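Local coordinates for L-amino acid deaminase (Proteus vulgaris, PDB 5I39), which probably acts as an FAD-dependent, membrane-bound oxidoreductase that deaminates L-amino acids, at residues D253-P258 / F403-F408; S269-G274 / F332-E337. All blocks are in the same frame, centred on the assembly; numbering follows the deposited sequence. Where two conformers were deposited one is given.

Overall arrangement
Contacts 1 and 2 sit at the two ends of one antiparallel strand pair, 257-266 with 340-350. Residues 253-258 lead into the first strand, and 269-274 follow its far end; in the second, 332-337 come just before the strand, while Asp-353, soon after it, pairs with Arg-407 of contact 1. The contacts lie on opposite sides of the chain's centre, with their own centres 43 Å apart and nearest atoms about 29 Å apart. Relative to the cofactor, the Val-254 side chain of contact 1 is about 11 Å from the bound FAD, and in contact 2 that of Phe-335 is about 10 Å from the side chain of the FAD-binding residue Tyr-80.

Contact 1: residues D253-P258 / F403-F408; sequences DVPTLP and FSLYRF
Pro-255 sets the CG corner of its ring over one face of Phe-408 in a CH-pi contact, 3.6 Å from the ring centroid and 26° off the normal, displaced toward the rim on the side of CD2 and CE2. Pro-255 occupies two conformers, so the closeness of this fit is doubtful. On the opposite face lies Arg-407, whose CG sits 3.7 Å from the plane of the Phe-408 ring and beneath its centre. The arginine chain then runs on extended and brings the face of its guanidinium, inclined to the ring, against Phe-408 CZ, which sits over its centre. The terminal phenyl is thus held between a proline and its preceding neighbour.

The aliphatic contacts centre on Leu-405. Its CG stands anti to the backbone N (chi1 179°), which carries CD1 to the other segment, 4.1 Å from CG2 of Val-254 and 4.0 Å from CD of Pro-255. The same methyl lies 3.6 Å from the carbonyl oxygen of Asp-253. Ile-369 of strand 367-371 touches both Val-254 and Leu-405 and so backs this apolar group.

Polar bonds stay on each side of the interface. A type I turn from Ser-404 to Arg-407 is fastened by an ST turn, Tyr-406 N donating to Ser-404 OG at 3.0 Å. Arg-407 NH1 bonds to Ser-404 O at 2.9 Å from above the carbonyl plane, and its NE forms a salt bridge with Asp-353. On the other side, Asp-253 OD1 forms a salt bridge with Arg-244 of helix 243-248.

No hydrogen bond joins the two segments. The C-terminal tail takes polar anchors from its own turn and from neighbours such as Asp-353 and Ser-359, and meets residues 253-255 through apolar and CH-pi contact.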
loop_
_atom_site.group_PDB
_atom_site.type_symbol
_atom_site.label_atom_id
_atom_site.label_comp_id
_atom_site.label_asym_id
_atom_site.label_seq_id
_atom_site.Cartn_x
_atom_site.Cartn_y
_atom_site.Cartn_z
ATOM N N ASP A 253 16.208 5.508 16.746
ATOM C CA ASP A 253 15.610 4.178 16.693
ATOM C C ASP A 253 14.196 4.242 16.119
ATOM O O ASP A 253 13.355 4.995 16.607
ATOM C CB ASP A 253 15.556 3.549 18.084
ATOM C CG ASP A 253 14.976 2.146 18.058
ATOM O OD1 ASP A 253 15.638 1.237 17.521
ATOM O OD2 ASP A 253 13.848 1.957 18.552
ATOM N N VAL A 254 13.948 3.441 15.087
ATOM C CA VAL A 254 12.610 3.275 14.513
ATOM C C VAL A 254 12.242 1.808 14.754
ATOM O O VAL A 254 12.827 0.932 14.108
ATOM C CB VAL A 254 12.583 3.603 13.006
ATOM C CG1 VAL A 254 11.175 3.460 12.443
ATOM C CG2 VAL A 254 13.091 5.015 12.762
ATOM N N PRO A 255 11.317 1.521 15.704
ATOM C CA PRO A 255 10.980 0.124 15.956
ATOM C C PRO A 255 10.123 -0.477 14.836
ATOM O O PRO A 255 8.928 -0.182 14.717
ATOM C CB PRO A 255 10.223 0.177 17.283
ATOM C CG PRO A 255 9.600 1.516 17.302
ATOM C CD PRO A 255 10.486 2.437 16.505
ATOM N N THR A 256 10.769 -1.279 14.004
ATOM C CA THR A 256 10.084 -2.119 13.039
ATOM C C THR A 256 10.692 -3.503 13.134
ATOM O O THR A 256 11.863 -3.657 13.512
ATOM C CB THR A 256 10.186 -1.602 11.587
ATOM O OG1 THR A 256 11.554 -1.547 11.163
ATOM C CG2 THR A 256 9.556 -0.224 11.453
ATOM N N LEU A 257 9.887 -4.509 12.825
ATOM C CA LEU A 257 10.399 -5.860 12.644
ATOM C C LEU A 257 9.941 -6.411 11.294
ATOM O O LEU A 257 8.854 -6.059 10.810
ATOM C CB LEU A 257 10.002 -6.781 13.801
ATOM C CG LEU A 257 10.794 -6.578 15.103
ATOM C CD1 LEU A 257 10.164 -7.383 16.228
ATOM C CD2 LEU A 257 12.269 -6.942 14.965
ATOM N N PRO A 258 10.784 -7.250 10.664
ATOM C CA PRO A 258 10.442 -7.788 9.353
ATOM C C PRO A 258 9.240 -8.729 9.353
ATOM O O PRO A 258 8.991 -9.439 10.330
ATOM C CB PRO A 258 11.709 -8.558 8.946
ATOM C CG PRO A 258 12.799 -7.959 9.756
ATOM C CD PRO A 258 12.154 -7.635 11.059
ATOM N N PHE A 403 0.337 7.565 15.213
ATOM C CA PHE A 403 1.387 7.292 14.227
ATOM C C PHE A 403 2.754 7.833 14.643
ATOM O O PHE A 403 3.722 7.704 13.898
ATOM C CB PHE A 403 0.994 7.882 12.871
ATOM C CG PHE A 403 -0.438 7.628 12.497
ATOM C CD1 PHE A 403 -0.938 6.335 12.459
ATOM C CD2 PHE A 403 -1.291 8.682 12.185
ATOM C CE1 PHE A 403 -2.259 6.096 12.118
ATOM C CE2 PHE A 403 -2.612 8.450 11.843
ATOM C CZ PHE A 403 -3.099 7.156 11.808
ATOM N N SER A 404 2.842 8.390 15.847
ATOM C CA SER A 404 4.075 8.999 16.322
ATOM C C SER A 404 5.173 7.966 16.539
ATOM O O SER A 404 4.917 6.852 17.001
ATOM C CB SER A 404 3.823 9.738 17.639
ATOM O OG SER A 404 5.032 10.233 18.191
ATOM N N LEU A 405 6.401 8.386 16.258
ATOM C CA LEU A 405 7.593 7.593 16.523
ATOM C C LEU A 405 7.815 7.376 18.024
ATOM O O LEU A 405 8.479 6.418 18.420
ATOM C CB LEU A 405 8.804 8.302 15.908
ATOM C CG LEU A 405 10.193 7.685 16.060
ATOM C CD1 LEU A 405 10.237 6.284 15.474
ATOM C CD2 LEU A 405 11.219 8.582 15.387
ATOM N N TYR A 406 7.250 8.257 18.851
ATOM C CA TYR A 406 7.516 8.288 20.298
ATOM C C TYR A 406 6.397 7.692 21.150
ATOM O O TYR A 406 6.329 7.941 22.354
ATOM C CB TYR A 406 7.819 9.734 20.709
ATOM C CG TYR A 406 8.896 10.313 19.829
ATOM C CD1 TYR A 406 10.234 9.983 20.036
ATOM C CD2 TYR A 406 8.578 11.132 18.745
ATOM C CE1 TYR A 406 11.229 10.476 19.210
ATOM C CE2 TYR A 406 9.568 11.630 17.914
ATOM C CZ TYR A 406 10.890 11.300 18.150
ATOM O OH TYR A 406 11.869 11.796 17.325
ATOM N N ARG A 407 5.547 6.874 20.529
ATOM C CA ARG A 407 4.416 6.241 21.215
ATOM C C ARG A 407 4.752 4.920 21.915
ATOM O O ARG A 407 3.927 4.404 22.664
ATOM C CB ARG A 407 3.276 5.997 20.222
ATOM C CG ARG A 407 3.489 4.858 19.227
ATOM C CD ARG A 407 2.362 4.863 18.218
ATOM N NE ARG A 407 2.383 3.750 17.269
ATOM C CZ ARG A 407 2.843 3.793 16.015
ATOM N NH1 ARG A 407 3.409 4.890 15.519
ATOM N NH2 ARG A 407 2.753 2.712 15.243
ATOM N N PHE A 408 5.937 4.374 21.655
ATOM C CA PHE A 408 6.286 3.015 22.085
ATOM C C PHE A 408 6.902 2.998 23.484
ATOM O O PHE A 408 7.396 4.008 23.986
ATOM C CB PHE A 408 7.233 2.369 21.068
ATOM C CG PHE A 408 6.730 2.440 19.648
ATOM C CD1 PHE A 408 5.727 1.584 19.209
ATOM C CD2 PHE A 408 7.247 3.374 18.754
ATOM C CE1 PHE A 408 5.253 1.655 17.905
ATOM C CE2 PHE A 408 6.783 3.445 17.446
ATOM C CZ PHE A 408 5.785 2.581 17.022
ATOM O OXT PHE A 408 6.910 1.963 24.150
#

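Contact 2: residues S269-G274 / F332-E337; sequences SPTAPG and FPAFKE
Pro-273 comes obliquely to the rings of Phe-332 and Phe-335, and Ala-272 obliquely to that of Phe-335. CG of Pro-273 comes 3.8 Å from CE1 of Phe-332, while its CD lies 4.1 Å from CZ of Phe-335. Ala-272 brings its methyl to the same end of Phe-335, with CB 3.8 Å from CE1. Phe-285 meets both phenylalanines in edge-to-face stacks, and Tyr-293 makes a further one with Phe-335, so the prolyl and alanyl groups join a larger aromatic cluster.

Ala-334, held in a 3-10 segment, presses its CB into the turn formed by the other segment. There it lies 3.3 Å from Thr-271 OG1 and 3.6 Å from the backbone N of Ala-272. Beside this methyl runs the one hydrogen bond across the contact: Ser-269 OG donates to Ala-334 O at 2.8 Å, with a C=O...OG angle of 129° and the donor tilted 33° from the carbonyl plane. With OG roughly opposite its own backbone N (chi1 159°), the serine can also accept from Thr-271 N at 3.2 Å. One hydroxyl thus makes the ST turn and ties it to the carbonyl of Ala-334.

The arrangement is an ST turn within a type I beta turn, Ser-269 to Ala-272, docked on a 3-10 segment. It joins the loop between strands 257-266 and 276-279 to the link from helix 318-331 into strand 340-350, beyond the ends of paired strands 257-266 and 340-350 of the large mixed sheet of this FAD-dependent oxidoreductase of the DAO family.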
loop_
_atom_site.group_PDB
_atom_site.type_symbol
_atom_site.label_atom_id
_atom_site.label_comp_id
_atom_site.label_asym_id
_atom_site.label_seq_id
_atom_site.Cartn_x
_atom_site.Cartn_y
_atom_site.Cartn_z
ATOM N N SER A 269 -10.801 -16.834 -16.003
ATOM C CA SER A 269 -11.745 -17.851 -16.430
ATOM C C SER A 269 -13.094 -17.189 -16.712
ATOM O O SER A 269 -13.494 -16.306 -15.948
ATOM C CB SER A 269 -11.881 -18.890 -15.318
ATOM O OG SER A 269 -13.077 -19.630 -15.429
ATOM N N PRO A 270 -13.811 -17.612 -17.786
ATOM C CA PRO A 270 -15.135 -17.034 -18.042
ATOM C C PRO A 270 -16.179 -17.328 -16.950
ATOM O O PRO A 270 -17.178 -16.614 -16.865
ATOM C CB PRO A 270 -15.545 -17.662 -19.382
ATOM C CG PRO A 270 -14.752 -18.912 -19.489
ATOM C CD PRO A 270 -13.466 -18.665 -18.760
ATOM N N THR A 271 -15.943 -18.355 -16.131
ATOM C CA THR A 271 -16.857 -18.733 -15.046
ATOM C C THR A 271 -16.365 -18.366 -13.637
ATOM O O THR A 271 -17.032 -18.689 -12.653
ATOM C CB THR A 271 -17.156 -20.246 -15.089
ATOM O OG1 THR A 271 -15.932 -20.981 -14.990
ATOM C CG2 THR A 271 -17.878 -20.621 -16.379
ATOM N N ALA A 272 -15.218 -17.694 -13.532
ATOM C CA ALA A 272 -14.730 -17.205 -12.239
ATOM C C ALA A 272 -15.717 -16.178 -11.667
ATOM O O ALA A 272 -16.399 -15.490 -12.428
ATOM C CB ALA A 272 -13.349 -16.590 -12.387
ATOM N N PRO A 273 -15.806 -16.076 -10.326
ATOM C CA PRO A 273 -16.873 -15.265 -9.734
ATOM C C PRO A 273 -16.627 -13.756 -9.689
ATOM O O PRO A 273 -17.547 -13.012 -9.354
ATOM C CB PRO A 273 -16.969 -15.816 -8.312
ATOM C CG PRO A 273 -15.586 -16.252 -7.999
ATOM C CD PRO A 273 -14.998 -16.750 -9.291
ATOM N N GLY A 274 -15.412 -13.303 -10.004
ATOM C CA GLY A 274 -15.065 -11.898 -9.838
ATOM C C GLY A 274 -14.841 -11.545 -8.385
ATOM O O GLY A 274 -14.963 -12.385 -7.491
ATOM N N PHE A 332 -13.262 -23.489 -6.001
ATOM C CA PHE A 332 -13.791 -22.810 -7.184
ATOM C C PHE A 332 -13.243 -23.484 -8.442
ATOM O O PHE A 332 -12.212 -23.062 -8.976
ATOM C CB PHE A 332 -13.420 -21.324 -7.157
ATOM C CG PHE A 332 -14.246 -20.516 -6.201
ATOM C CD1 PHE A 332 -15.472 -19.991 -6.596
ATOM C CD2 PHE A 332 -13.808 -20.286 -4.902
ATOM C CE1 PHE A 332 -16.243 -19.247 -5.715
ATOM C CE2 PHE A 332 -14.578 -19.546 -4.016
ATOM C CZ PHE A 332 -15.795 -19.028 -4.423
ATOM N N PRO A 333 -13.934 -24.543 -8.922
ATOM C CA PRO A 333 -13.512 -25.253 -10.140
ATOM C C PRO A 333 -13.410 -24.388 -11.398
ATOM O O PRO A 333 -12.763 -24.798 -12.359
ATOM C CB PRO A 333 -14.584 -26.337 -10.302
ATOM C CG PRO A 333 -15.080 -26.579 -8.919
ATOM C CD PRO A 333 -15.062 -25.231 -8.265
ATOM N N ALA A 334 -14.009 -23.196 -11.382
ATOM C CA ALA A 334 -13.761 -22.186 -12.417
ATOM C C ALA A 334 -12.273 -21.913 -12.678
ATOM O O ALA A 334 -11.914 -21.535 -13.786
ATOM C CB ALA A 334 -14.466 -20.885 -12.062
ATOM N N PHE A 335 -11.422 -22.094 -11.662
ATOM C CA PHE A 335 -9.972 -21.898 -11.801
ATOM C C PHE A 335 -9.188 -23.153 -12.211
ATOM O O PHE A 335 -7.965 -23.088 -12.328
ATOM C CB PHE A 335 -9.380 -21.362 -10.489
ATOM C CG PHE A 335 -9.935 -20.031 -10.065
ATOM C CD1 PHE A 335 -9.730 -18.895 -10.840
ATOM C CD2 PHE A 335 -10.648 -19.907 -8.877
ATOM C CE1 PHE A 335 -10.234 -17.663 -10.443
ATOM C CE2 PHE A 335 -11.154 -18.678 -8.475
ATOM C CZ PHE A 335 -10.946 -17.555 -9.259
ATOM N N LYS A 336 -9.866 -24.278 -12.446
ATOM C CA LYS A 336 -9.189 -25.558 -12.721
ATOM C C LYS A 336 -8.160 -25.488 -13.857
ATOM O O LYS A 336 -7.087 -26.081 -13.748
ATOM C CB LYS A 336 -10.222 -26.658 -13.012
ATOM C CG LYS A 336 -9.650 -28.051 -13.260
ATOM C CD LYS A 336 -8.863 -28.575 -12.073
ATOM C CE LYS A 336 -8.411 -30.004 -12.301
ATOM N NZ LYS A 336 -7.845 -30.582 -11.069
ATOM N N GLU A 337 -8.491 -24.767 -14.927
ATOM C CA GLU A 337 -7.607 -24.635 -16.096
ATOM C C GLU A 337 -6.741 -23.366 -16.088
ATOM O O GLU A 337 -6.044 -23.095 -17.067
ATOM C CB GLU A 337 -8.428 -24.684 -17.395
ATOM C CG GLU A 337 -9.393 -25.861 -17.511
ATOM C CD GLU A 337 -8.716 -27.217 -17.386
ATOM O OE1 GLU A 337 -7.549 -27.356 -17.814
ATOM O OE2 GLU A 337 -9.358 -28.152 -16.861
#